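Local atomic coordinates of acyl-coenzyme A oxidase 1 (Yarrowia lipolytica, PDB entry 5Y9D), a protein that oxidises 2,3-saturated acyl-CoAs to (2E)-enoyl-CoAs with bound FAD, passing the electrons to oxygen and releasing hydrogen peroxide in peroxisomal fatty acid beta-oxidation. Residues Y333-R338 / Q639-T644; R325-A330 / A429-E434; P363-C368 / D645-S650; T27-E32 / N664-Y669. All coordinates share one frame; numbering follows the deposited sequence.

Contact 1. Residues Y333-R338 / Q639-T644; sequences YACVRR and QVIGLT. With FAD (flavin-adenine dinucleotide), chain D.
One phosphate oxygen of the cofactor, O1A of FAD, takes two bonds from the same guanidinium group. Arg337 NE reaches FAD O1A at 2.8 Å with an N-H...O angle of 148°, and Arg337 NH2 meets FAD O1A at 2.9 Å, so the oxygen sits at the edge of the planar group and near its plane. Arg337 NH2 also makes a weak bond of 3.3 Å to FAD O2P, which brings both phosphates of the dinucleotide within the reach of one arginine. A bend at chi2 (58°) turns the chain toward them. Tyr333 OH covers one face of the guanidinium, 3.1 Å above its plane and offset toward the rim, while the bonds of NH1 to Tyr666 OH and to Leu171 O of the second subunit hold the far end. Were the residue an alanine, the diphosphate would probably lose this counter-charge and Tyr666 OH this partner. As in acyl-CoA dehydrogenases and oxidases generally, the cofactor lies between subunits, and residues 333-338 lead from helix 306-334 to the diphosphate. On the side of this turn away from the phosphate, Cys335 touches the start of helix 640-646: with chi1 at -66° its SG points to that helix and rests against Val640 CG2 at 3.7 Å and Ile641 CD1 at 3.8 Å.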
# COMPACT_ATOMS: atom_id res chain seq x y z
N TYR A 333 17.58 10.64 -1.71
CA TYR A 333 18.00 10.00 -0.50
C TYR A 333 18.96 8.85 -0.79
O TYR A 333 19.87 8.65 -0.00
CB TYR A 333 16.80 9.49 0.29
CG TYR A 333 17.18 8.93 1.63
CD1 TYR A 333 17.80 9.71 2.56
CD2 TYR A 333 16.88 7.61 1.98
CE1 TYR A 333 18.14 9.21 3.80
CE2 TYR A 333 17.21 7.10 3.22
CZ TYR A 333 17.86 7.91 4.13
OH TYR A 333 18.20 7.43 5.39
N ALA A 334 18.77 8.12 -1.90
CA ALA A 334 19.62 6.96 -2.25
C ALA A 334 21.03 7.38 -2.57
O ALA A 334 22.00 6.66 -2.28
CB ALA A 334 19.06 6.21 -3.47
N CYS A 335 21.14 8.51 -3.23
CA CYS A 335 22.42 9.09 -3.53
C CYS A 335 23.18 9.62 -2.31
O CYS A 335 24.34 9.94 -2.42
CB CYS A 335 22.23 10.25 -4.48
SG CYS A 335 21.62 9.75 -6.10
N VAL A 336 22.55 9.75 -1.16
CA VAL A 336 23.29 10.24 0.00
C VAL A 336 23.37 9.25 1.17
O VAL A 336 24.31 9.28 1.93
CB VAL A 336 22.77 11.61 0.48
CG1 VAL A 336 23.10 12.68 -0.55
CG2 VAL A 336 21.27 11.60 0.80
N ARG A 337 22.40 8.35 1.28
CA ARG A 337 22.39 7.37 2.36
C ARG A 337 23.47 6.32 2.12
O ARG A 337 23.68 5.86 0.98
CB ARG A 337 21.00 6.76 2.45
CG ARG A 337 20.85 5.68 3.46
CD ARG A 337 21.20 6.15 4.84
NE ARG A 337 20.70 5.18 5.81
CZ ARG A 337 20.51 5.46 7.08
NH1 ARG A 337 20.77 6.65 7.54
NH2 ARG A 337 20.01 4.53 7.90
N ARG A 338 24.20 5.99 3.17
CA ARG A 338 25.21 4.96 3.11
C ARG A 338 24.91 3.88 4.13
O ARG A 338 24.67 4.15 5.28
CB ARG A 338 26.60 5.54 3.36
CG ARG A 338 27.09 6.57 2.37
CD ARG A 338 28.36 7.20 2.92
NE ARG A 338 28.92 8.26 2.12
CZ ARG A 338 29.61 8.07 1.01
NH1 ARG A 338 29.81 6.86 0.56
NH2 ARG A 338 30.10 9.09 0.35
N GLN A 639 22.98 9.30 -14.10
CA GLN A 639 22.28 10.56 -14.33
C GLN A 639 21.01 10.79 -13.47
O GLN A 639 20.21 11.66 -13.80
CB GLN A 639 21.86 10.67 -15.81
CG GLN A 639 22.97 10.63 -16.87
CD GLN A 639 23.83 11.89 -16.87
OE1 GLN A 639 23.39 12.98 -17.31
NE2 GLN A 639 25.07 11.75 -16.39
N VAL A 640 20.81 10.02 -12.39
CA VAL A 640 19.54 10.09 -11.68
C VAL A 640 19.16 11.47 -11.22
O VAL A 640 17.94 11.81 -11.23
CB VAL A 640 19.47 9.22 -10.42
CG1 VAL A 640 19.01 7.84 -10.78
CG2 VAL A 640 20.77 9.21 -9.62
N ILE A 641 20.15 12.22 -10.77
CA ILE A 641 19.96 13.57 -10.29
C ILE A 641 19.47 14.47 -11.40
O ILE A 641 18.64 15.32 -11.17
CB ILE A 641 21.21 14.12 -9.61
CG1 ILE A 641 21.57 13.28 -8.40
CG2 ILE A 641 20.99 15.54 -9.14
CD1 ILE A 641 20.41 13.06 -7.47
N GLY A 642 19.99 14.30 -12.60
CA GLY A 642 19.50 15.07 -13.72
C GLY A 642 18.06 14.80 -14.08
O GLY A 642 17.31 15.73 -14.25
N LEU A 643 17.64 13.55 -14.16
CA LEU A 643 16.26 13.20 -14.50
C LEU A 643 15.20 13.61 -13.46
O LEU A 643 14.10 14.18 -13.75
CB LEU A 643 16.20 11.72 -14.84
CG LEU A 643 17.37 11.34 -15.74
CD1 LEU A 643 17.70 9.87 -15.69
CD2 LEU A 643 17.14 11.78 -17.17
N THR A 644 15.57 13.35 -12.22
CA THR A 644 14.78 13.79 -11.10
C THR A 644 14.73 15.31 -11.02
O THR A 644 13.72 15.87 -10.69
CB THR A 644 15.23 13.10 -9.80
OG1 THR A 644 16.64 13.15 -9.67
CG2 THR A 644 14.84 11.67 -9.84
PA FAD D . 18.89 1.33 6.07
O1A FAD D . 19.67 2.56 5.83
O2A FAD D . 19.51 0.15 6.67
O5B FAD D . 18.30 0.95 4.67
C5B FAD D . 17.98 1.92 3.70
C4B FAD D . 17.55 1.26 2.42
O4B FAD D . 18.69 0.82 1.69
C3B FAD D . 16.69 0.04 2.69
O3B FAD D . 15.58 0.05 1.81
C2B FAD D . 17.58 -1.13 2.40
O2B FAD D . 16.90 -2.19 1.74
C1B FAD D . 18.66 -0.58 1.50
N9A FAD D . 19.93 -1.25 1.87
C8A FAD D . 20.57 -1.15 3.03
N7A FAD D . 21.68 -1.91 3.01
C5A FAD D . 21.74 -2.52 1.83
C6A FAD D . 22.64 -3.48 1.15
N6A FAD D . 23.75 -3.94 1.74
N1A FAD D . 22.34 -3.87 -0.09
C2A FAD D . 21.25 -3.42 -0.70
N3A FAD D . 20.40 -2.56 -0.15
C4A FAD D . 20.58 -2.08 1.09
N1 FAD D . 15.35 0.93 16.50
C2 FAD D . 15.69 0.69 17.77
O2 FAD D . 16.86 0.46 18.03
N3 FAD D . 14.81 0.70 18.76
C4 FAD D . 13.54 0.93 18.54
O4 FAD D . 12.76 0.93 19.48
C4X FAD D . 13.08 1.20 17.18
N5 FAD D . 11.80 1.44 16.90
C5X FAD D . 11.42 1.69 15.65
C6 FAD D . 10.10 1.95 15.41
C7 FAD D . 9.68 2.20 14.13
C7M FAD D . 8.23 2.48 13.88
C8 FAD D . 10.66 2.20 13.03
C8M FAD D . 10.19 2.48 11.64
C9 FAD D . 11.99 1.93 13.26
C9A FAD D . 12.40 1.68 14.55
N10 FAD D . 13.74 1.41 14.82
C10 FAD D . 14.10 1.18 16.14
C1' FAD D . 14.75 1.41 13.77
C2' FAD D . 14.53 0.32 12.75
O2' FAD D . 15.10 -0.85 13.29
C3' FAD D . 15.25 0.68 11.46
O3' FAD D . 14.35 1.41 10.66
C4' FAD D . 15.73 -0.53 10.68
O4' FAD D . 16.28 -1.50 11.56
C5' FAD D . 16.82 -0.15 9.71
O5' FAD D . 16.38 0.89 8.87
P FAD D . 17.39 1.97 8.38
O1P FAD D . 16.73 3.26 8.51
O2P FAD D . 18.67 1.73 9.03
O3P FAD D . 17.55 1.66 6.84

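Contact 2. Residues R325-A330 / A429-E434; sequences RFLTIA and AKIIDE
The ring of Phe326 lies against Ile432, whose CG2 methyl stands somewhat off, over one of its faces. This is helix-to-helix packing inside the helical C-alpha1 domain of the acyl-CoA oxidase fold, between helices 306-334 and 400-437, which here run in broadly the same direction. The touch itself comes from the other branch of the isoleucine, with Ile432 CG1 3.9 Å from Phe326 CD2. The backbones come close at this point, the CA atoms of Phe326 and Ile432 being 5.9 Å apart. Farther round the same ring, CZ of Phe326 sits 3.5 Å above the plane of the Arg325 guanidinium, toward its rim, and Phe450 meets the phenyl group with its ring plane turned by about 45°. Tyr454 and Trp457 of helix 450-457 pack on Ile432. All four residues that join the helices are buried and apolar. In the second pair, Leu327 and Ile431 approach each other nearly square-on, and Leu364 of helix 355-391 touches both. The CG2 methyl of Ile431 rests against one arm of the leucine, 3.7 Å from Leu327 CD1 and equally 3.7 Å from Leu327 CG.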
# COMPACT_ATOMS: atom_id res chain seq x y z
N ARG A 325 7.10 12.87 -7.56
CA ARG A 325 7.45 13.50 -6.31
C ARG A 325 8.15 12.48 -5.43
O ARG A 325 9.20 12.74 -4.87
CB ARG A 325 6.21 14.03 -5.61
CG ARG A 325 6.49 14.64 -4.24
CD ARG A 325 5.22 15.10 -3.52
NE ARG A 325 5.50 15.30 -2.11
CZ ARG A 325 4.64 15.11 -1.12
NH1 ARG A 325 3.39 14.72 -1.35
NH2 ARG A 325 5.07 15.26 0.12
N PHE A 326 7.57 11.30 -5.32
CA PHE A 326 8.11 10.31 -4.40
C PHE A 326 9.34 9.61 -4.97
O PHE A 326 10.22 9.25 -4.23
CB PHE A 326 7.01 9.36 -3.91
CG PHE A 326 6.02 10.03 -2.97
CD1 PHE A 326 6.39 10.34 -1.67
CD2 PHE A 326 4.75 10.38 -3.41
CE1 PHE A 326 5.50 10.96 -0.80
CE2 PHE A 326 3.86 11.02 -2.55
CZ PHE A 326 4.24 11.30 -1.23
N LEU A 327 9.45 9.48 -6.28
CA LEU A 327 10.70 8.94 -6.84
C LEU A 327 11.86 9.92 -6.60
O LEU A 327 12.99 9.50 -6.30
CB LEU A 327 10.54 8.64 -8.32
CG LEU A 327 9.97 7.26 -8.59
CD1 LEU A 327 9.17 7.31 -9.87
CD2 LEU A 327 11.07 6.19 -8.69
N THR A 328 11.57 11.22 -6.69
CA THR A 328 12.57 12.22 -6.35
C THR A 328 12.96 12.17 -4.86
O THR A 328 14.11 12.32 -4.52
CB THR A 328 12.13 13.61 -6.76
OG1 THR A 328 12.02 13.65 -8.19
CG2 THR A 328 13.15 14.69 -6.33
N ILE A 329 12.02 11.97 -3.96
CA ILE A 329 12.44 11.86 -2.58
C ILE A 329 13.41 10.68 -2.42
O ILE A 329 14.55 10.84 -2.06
CB ILE A 329 11.22 11.68 -1.64
CG1 ILE A 329 10.40 12.95 -1.66
CG2 ILE A 329 11.68 11.30 -0.23
CD1 ILE A 329 9.02 12.78 -1.10
N ALA A 330 12.92 9.49 -2.74
CA ALA A 330 13.68 8.25 -2.60
C ALA A 330 15.07 8.26 -3.27
O ALA A 330 16.05 7.84 -2.65
CB ALA A 330 12.85 7.10 -3.15
N ALA A 429 0.42 3.93 -6.90
CA ALA A 429 0.35 3.25 -5.60
C ALA A 429 1.65 2.46 -5.34
O ALA A 429 2.26 2.62 -4.28
CB ALA A 429 -0.87 2.34 -5.52
N LYS A 430 2.07 1.65 -6.33
CA LYS A 430 3.26 0.80 -6.17
C LYS A 430 4.54 1.63 -6.05
O LYS A 430 5.45 1.27 -5.31
CB LYS A 430 3.39 -0.20 -7.34
CG LYS A 430 4.50 -1.24 -7.16
CD LYS A 430 4.70 -2.01 -8.46
CE LYS A 430 5.61 -3.25 -8.30
NZ LYS A 430 7.05 -3.05 -8.64
N ILE A 431 4.61 2.72 -6.77
CA ILE A 431 5.79 3.58 -6.72
C ILE A 431 5.93 4.23 -5.33
O ILE A 431 6.99 4.18 -4.69
CB ILE A 431 5.73 4.60 -7.85
CG1 ILE A 431 6.02 3.90 -9.17
CG2 ILE A 431 6.72 5.71 -7.64
CD1 ILE A 431 5.69 4.70 -10.41
N ILE A 432 4.84 4.80 -4.85
CA ILE A 432 4.85 5.48 -3.57
C ILE A 432 5.34 4.50 -2.52
O ILE A 432 6.15 4.88 -1.66
CB ILE A 432 3.44 5.97 -3.16
CG1 ILE A 432 2.92 7.04 -4.13
CG2 ILE A 432 3.44 6.49 -1.74
CD1 ILE A 432 1.51 7.52 -3.82
N ASP A 433 4.80 3.26 -2.62
CA ASP A 433 5.10 2.17 -1.69
C ASP A 433 6.52 1.63 -1.77
O ASP A 433 7.15 1.44 -0.73
CB ASP A 433 4.12 1.00 -1.90
CG ASP A 433 4.28 -0.11 -0.82
OD1 ASP A 433 3.77 0.02 0.33
OD2 ASP A 433 4.91 -1.14 -1.13
N GLU A 434 7.01 1.34 -2.98
CA GLU A 434 8.42 1.01 -3.17
C GLU A 434 9.40 2.12 -2.76
O GLU A 434 10.44 1.81 -2.18
CB GLU A 434 8.74 0.55 -4.61
CG GLU A 434 7.99 -0.70 -5.06
CD GLU A 434 8.26 -1.92 -4.19
OE1 GLU A 434 9.40 -2.08 -3.70
OE2 GLU A 434 7.32 -2.72 -4.00

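Contact 3. Residues P363-C368 / D645-S650; sequences PLLAYC and DAFGLS
A cysteine sulfur-aromatic contact in the helical core joins helix 355-391 to the turn that follows helix 640-646. The sulfur is Cys368 SG, 4.9 Å from the centroid of the Phe647 ring and 48° off the ring normal, an oblique approach. Its nearest ring atom is CZ of Phe647, 4.0 Å from SG. The same end of the ring meets Leu365, one helical turn before the cysteine: Leu365 CD1 lies 3.6 Å from Phe647 CZ and 3.9 Å from Phe647 CE2. Leu365 and Phe647 lie alongside, pointing opposite ways, so they overlap through their outer ends. Placing CG of Leu365 anti to the backbone N (chi1 -178°) carries CD1 to the ring, and the phenyl group is thus touched by two residues on one side of a single helix. Just beyond Phe647 the chain turns at Gly648, whose positive phi (92°) takes it out of the helical conformation. Around the pair the packing is shared out among several elements: helix 306-334 supplies Lys324 and Thr328 to Phe647 and Phe320 and Leu327 to Cys368, Tyr369 brings a second ring against Phe647, and Leu51 of helix 44-52 also packs on that phenylalanine.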
# COMPACT_ATOMS: atom_id res chain seq x y z
N PRO A 363 13.65 1.44 -12.72
CA PRO A 363 12.61 1.10 -13.68
C PRO A 363 11.32 1.85 -13.39
O PRO A 363 10.64 2.30 -14.30
CB PRO A 363 12.43 -0.40 -13.51
CG PRO A 363 13.65 -0.87 -12.74
CD PRO A 363 14.09 0.30 -11.91
N LEU A 364 11.01 1.99 -12.12
CA LEU A 364 9.92 2.85 -11.69
C LEU A 364 10.13 4.30 -12.16
O LEU A 364 9.18 4.95 -12.63
CB LEU A 364 9.72 2.74 -10.16
CG LEU A 364 9.57 1.30 -9.59
CD1 LEU A 364 9.47 1.29 -8.07
CD2 LEU A 364 8.40 0.53 -10.19
N LEU A 365 11.38 4.80 -12.12
CA LEU A 365 11.66 6.11 -12.76
C LEU A 365 11.25 6.16 -14.24
O LEU A 365 10.68 7.12 -14.72
CB LEU A 365 13.12 6.54 -12.62
CG LEU A 365 13.42 7.93 -13.22
CD1 LEU A 365 12.54 9.02 -12.62
CD2 LEU A 365 14.88 8.30 -13.06
N ALA A 366 11.57 5.11 -14.97
CA ALA A 366 11.17 5.03 -16.36
C ALA A 366 9.65 4.91 -16.52
O ALA A 366 9.06 5.62 -17.33
CB ALA A 366 11.87 3.88 -17.04
N TYR A 367 9.04 4.09 -15.69
CA TYR A 367 7.57 3.97 -15.66
C TYR A 367 7.01 5.36 -15.58
O TYR A 367 6.22 5.79 -16.43
CB TYR A 367 7.07 3.14 -14.44
CG TYR A 367 5.68 2.55 -14.52
CD1 TYR A 367 4.75 3.00 -15.46
CD2 TYR A 367 5.27 1.56 -13.64
CE1 TYR A 367 3.48 2.45 -15.54
CE2 TYR A 367 4.00 1.01 -13.72
CZ TYR A 367 3.11 1.48 -14.67
OH TYR A 367 1.83 0.98 -14.77
N CYS A 368 7.43 6.08 -14.55
CA CYS A 368 6.96 7.43 -14.30
C CYS A 368 7.10 8.31 -15.53
O CYS A 368 6.12 8.90 -15.97
CB CYS A 368 7.72 8.03 -13.11
SG CYS A 368 7.28 9.75 -12.87
N ASP A 645 15.85 15.97 -11.33
CA ASP A 645 15.94 17.42 -11.34
C ASP A 645 15.02 17.94 -12.42
O ASP A 645 14.42 18.99 -12.32
CB ASP A 645 17.38 17.88 -11.57
CG ASP A 645 18.20 17.96 -10.29
OD1 ASP A 645 17.64 17.84 -9.20
OD2 ASP A 645 19.42 18.13 -10.38
N ALA A 646 14.96 17.14 -13.48
CA ALA A 646 14.23 17.37 -14.71
C ALA A 646 12.75 17.44 -14.46
O ALA A 646 12.03 18.07 -15.22
CB ALA A 646 14.54 16.27 -15.70
N PHE A 647 12.30 16.82 -13.38
CA PHE A 647 10.89 17.05 -13.00
C PHE A 647 10.47 18.53 -12.74
O PHE A 647 9.35 18.90 -13.02
CB PHE A 647 10.45 16.16 -11.84
CG PHE A 647 10.47 14.72 -12.18
CD1 PHE A 647 10.04 14.30 -13.41
CD2 PHE A 647 10.93 13.79 -11.28
CE1 PHE A 647 10.05 12.97 -13.74
CE2 PHE A 647 10.96 12.46 -11.61
CZ PHE A 647 10.52 12.05 -12.84
N GLY A 648 11.36 19.35 -12.18
CA GLY A 648 11.20 20.77 -12.02
C GLY A 648 10.59 21.16 -10.69
O GLY A 648 10.15 22.28 -10.56
N LEU A 649 10.59 20.24 -9.72
CA LEU A 649 10.01 20.48 -8.39
C LEU A 649 10.85 21.29 -7.40
O LEU A 649 11.96 20.90 -7.06
CB LEU A 649 9.68 19.16 -7.73
CG LEU A 649 8.68 18.36 -8.55
CD1 LEU A 649 8.27 17.11 -7.81
CD2 LEU A 649 7.47 19.23 -8.86
N SER A 650 10.30 22.39 -6.90
CA SER A 650 10.93 23.14 -5.81
C SER A 650 10.77 22.33 -4.53
O SER A 650 10.10 21.30 -4.53
CB SER A 650 10.27 24.48 -5.66
OG SER A 650 9.01 24.38 -5.00

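Contact 4. Residues T27-E32 / N664-Y669; sequences TDPPVE and NVYEKY
Pro29 presses the outermost carbon of its ring against Tyr666: CG of Pro29 is 3.4 Å from CD2 and 3.6 Å from CE2 of Tyr666, and the two side chains run roughly perpendicular. The approach to the aromatic ring is oblique. Next to it, Pro30 meets the amide of Asn664, with Pro30 CG 4.1 Å from Asn664 CG and Pro30 CD 4.1 Å from Asn664 OD1, a purely van der Waals touch. Here the backbones are nearly in contact, the CA atoms of Pro30 and Asn664 lying 4.8 Å apart. The two prolines occupy the first turn of helix 28-38, where the absence of a backbone N-H costs no helical bond, and they face the beginning of helix 665-676; the contact therefore brings the N-terminal part of the chain onto its C-terminal region. Asn664 holds the N-cap position of that second helix without a capping bond from its side chain, its ND2 instead making a weak bond with Glu667 OE1. A chi1 of -66° swings the ring of Tyr666 toward Pro29, and its hydroxyl is hydrogen-bonded to Arg337 NH1. Farther out, Asp28 and Glu32 both form salt bridges with Arg338, tying helix 28-38 to the turn after helix 306-334. One turn along from Tyr666, Tyr669 OH is hydrogen-bonded to Trp205 NE1 of the second subunit.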
# COMPACT_ATOMS: atom_id res chain seq x y z
N THR A 27 27.55 15.59 7.75
CA THR A 27 27.93 16.65 6.83
C THR A 27 28.23 16.16 5.42
O THR A 27 28.44 16.94 4.51
CB THR A 27 29.19 17.39 7.38
OG1 THR A 27 30.29 16.46 7.53
CG2 THR A 27 28.86 18.08 8.74
N ASP A 28 28.27 14.85 5.24
CA ASP A 28 28.58 14.27 3.94
C ASP A 28 27.52 14.47 2.86
O ASP A 28 27.87 14.68 1.71
CB ASP A 28 28.87 12.78 4.10
CG ASP A 28 29.70 12.24 2.97
OD1 ASP A 28 30.81 12.76 2.73
OD2 ASP A 28 29.22 11.30 2.31
N PRO A 29 26.22 14.38 3.21
CA PRO A 29 25.24 14.35 2.13
C PRO A 29 25.26 15.49 1.11
O PRO A 29 25.12 15.24 -0.09
CB PRO A 29 23.92 14.31 2.87
CG PRO A 29 24.22 13.57 4.14
CD PRO A 29 25.61 14.03 4.51
N PRO A 30 25.45 16.72 1.56
CA PRO A 30 25.36 17.76 0.53
C PRO A 30 26.59 17.77 -0.36
O PRO A 30 26.53 18.18 -1.54
CB PRO A 30 25.22 19.06 1.31
CG PRO A 30 25.74 18.75 2.66
CD PRO A 30 25.51 17.29 2.92
N VAL A 31 27.69 17.31 0.20
CA VAL A 31 28.91 17.20 -0.58
C VAL A 31 28.70 16.14 -1.63
O VAL A 31 29.01 16.36 -2.79
CB VAL A 31 30.15 16.93 0.32
CG1 VAL A 31 31.38 16.66 -0.52
CG2 VAL A 31 30.37 18.12 1.27
N GLU A 32 28.12 15.01 -1.23
CA GLU A 32 27.78 13.95 -2.19
C GLU A 32 26.77 14.36 -3.23
O GLU A 32 26.92 14.00 -4.38
CB GLU A 32 27.28 12.70 -1.48
CG GLU A 32 28.42 11.90 -0.84
CD GLU A 32 29.48 11.47 -1.84
OE1 GLU A 32 29.13 11.09 -2.99
OE2 GLU A 32 30.68 11.53 -1.48
N ASN A 664 21.01 18.12 1.91
CA ASN A 664 21.42 18.22 3.31
C ASN A 664 20.36 17.53 4.15
O ASN A 664 19.67 18.12 4.96
CB ASN A 664 21.63 19.67 3.73
CG ASN A 664 22.54 19.81 4.94
OD1 ASN A 664 22.87 18.84 5.63
ND2 ASN A 664 22.93 21.04 5.22
N VAL A 665 20.27 16.24 3.90
CA VAL A 665 19.13 15.43 4.31
C VAL A 665 18.96 15.41 5.82
O VAL A 665 17.87 15.56 6.34
CB VAL A 665 19.32 14.00 3.80
CG1 VAL A 665 18.28 13.08 4.40
CG2 VAL A 665 19.25 13.98 2.30
N TYR A 666 20.07 15.23 6.52
CA TYR A 666 20.06 14.95 7.94
C TYR A 666 19.86 16.21 8.75
O TYR A 666 19.12 16.21 9.71
CB TYR A 666 21.38 14.26 8.31
CG TYR A 666 21.57 12.88 7.71
CD1 TYR A 666 20.60 11.91 7.87
CD2 TYR A 666 22.73 12.53 7.02
CE1 TYR A 666 20.76 10.63 7.35
CE2 TYR A 666 22.91 11.26 6.50
CZ TYR A 666 21.93 10.30 6.67
OH TYR A 666 22.05 8.98 6.18
N GLU A 667 20.49 17.29 8.33
CA GLU A 667 20.28 18.56 8.98
C GLU A 667 18.81 18.95 8.87
O GLU A 667 18.16 19.25 9.89
CB GLU A 667 21.19 19.66 8.40
CG GLU A 667 21.08 20.98 9.18
CD GLU A 667 22.41 21.68 9.33
OE1 GLU A 667 23.17 21.76 8.31
OE2 GLU A 667 22.72 22.14 10.48
N LYS A 668 18.27 18.92 7.64
CA LYS A 668 16.89 19.34 7.41
C LYS A 668 15.88 18.45 8.08
O LYS A 668 14.90 18.94 8.61
CB LYS A 668 16.59 19.49 5.92
CG LYS A 668 17.34 20.67 5.33
CD LYS A 668 17.04 20.85 3.87
CE LYS A 668 17.83 22.03 3.31
NZ LYS A 668 17.17 22.51 2.07
N TYR A 669 16.15 17.15 8.09
CA TYR A 669 15.27 16.17 8.74
C TYR A 669 15.24 16.38 10.24
O TYR A 669 14.21 16.38 10.87
CB TYR A 669 15.77 14.76 8.40
CG TYR A 669 15.00 13.58 8.94
CD1 TYR A 669 13.66 13.62 9.22
CD2 TYR A 669 15.64 12.36 9.07
CE1 TYR A 669 12.98 12.50 9.69
CE2 TYR A 669 14.98 11.23 9.53
CZ TYR A 669 13.65 11.30 9.84
OH TYR A 669 13.03 10.16 10.28

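The four contacts lie on the same side of the chain's centre. Contacts 1, 2 and 3 form a close group, their centres 10 to 13 Å apart, and they cross one another, their segments alternating along the chain. Helix 306-334 serves contacts 1 and 2, helix 640-646 serves contacts 1 and 3, and helices 306-334, 355-391 and 400-437 follow one another in the chain. Contact 4 brings residues 27-32 and 664-669 together, so all the others are nested inside the long loop that it closes; its centre is 13 Å from that of contact 1, and both touch the second subunit. Packing thus continues from the core to the FAD site between subunits.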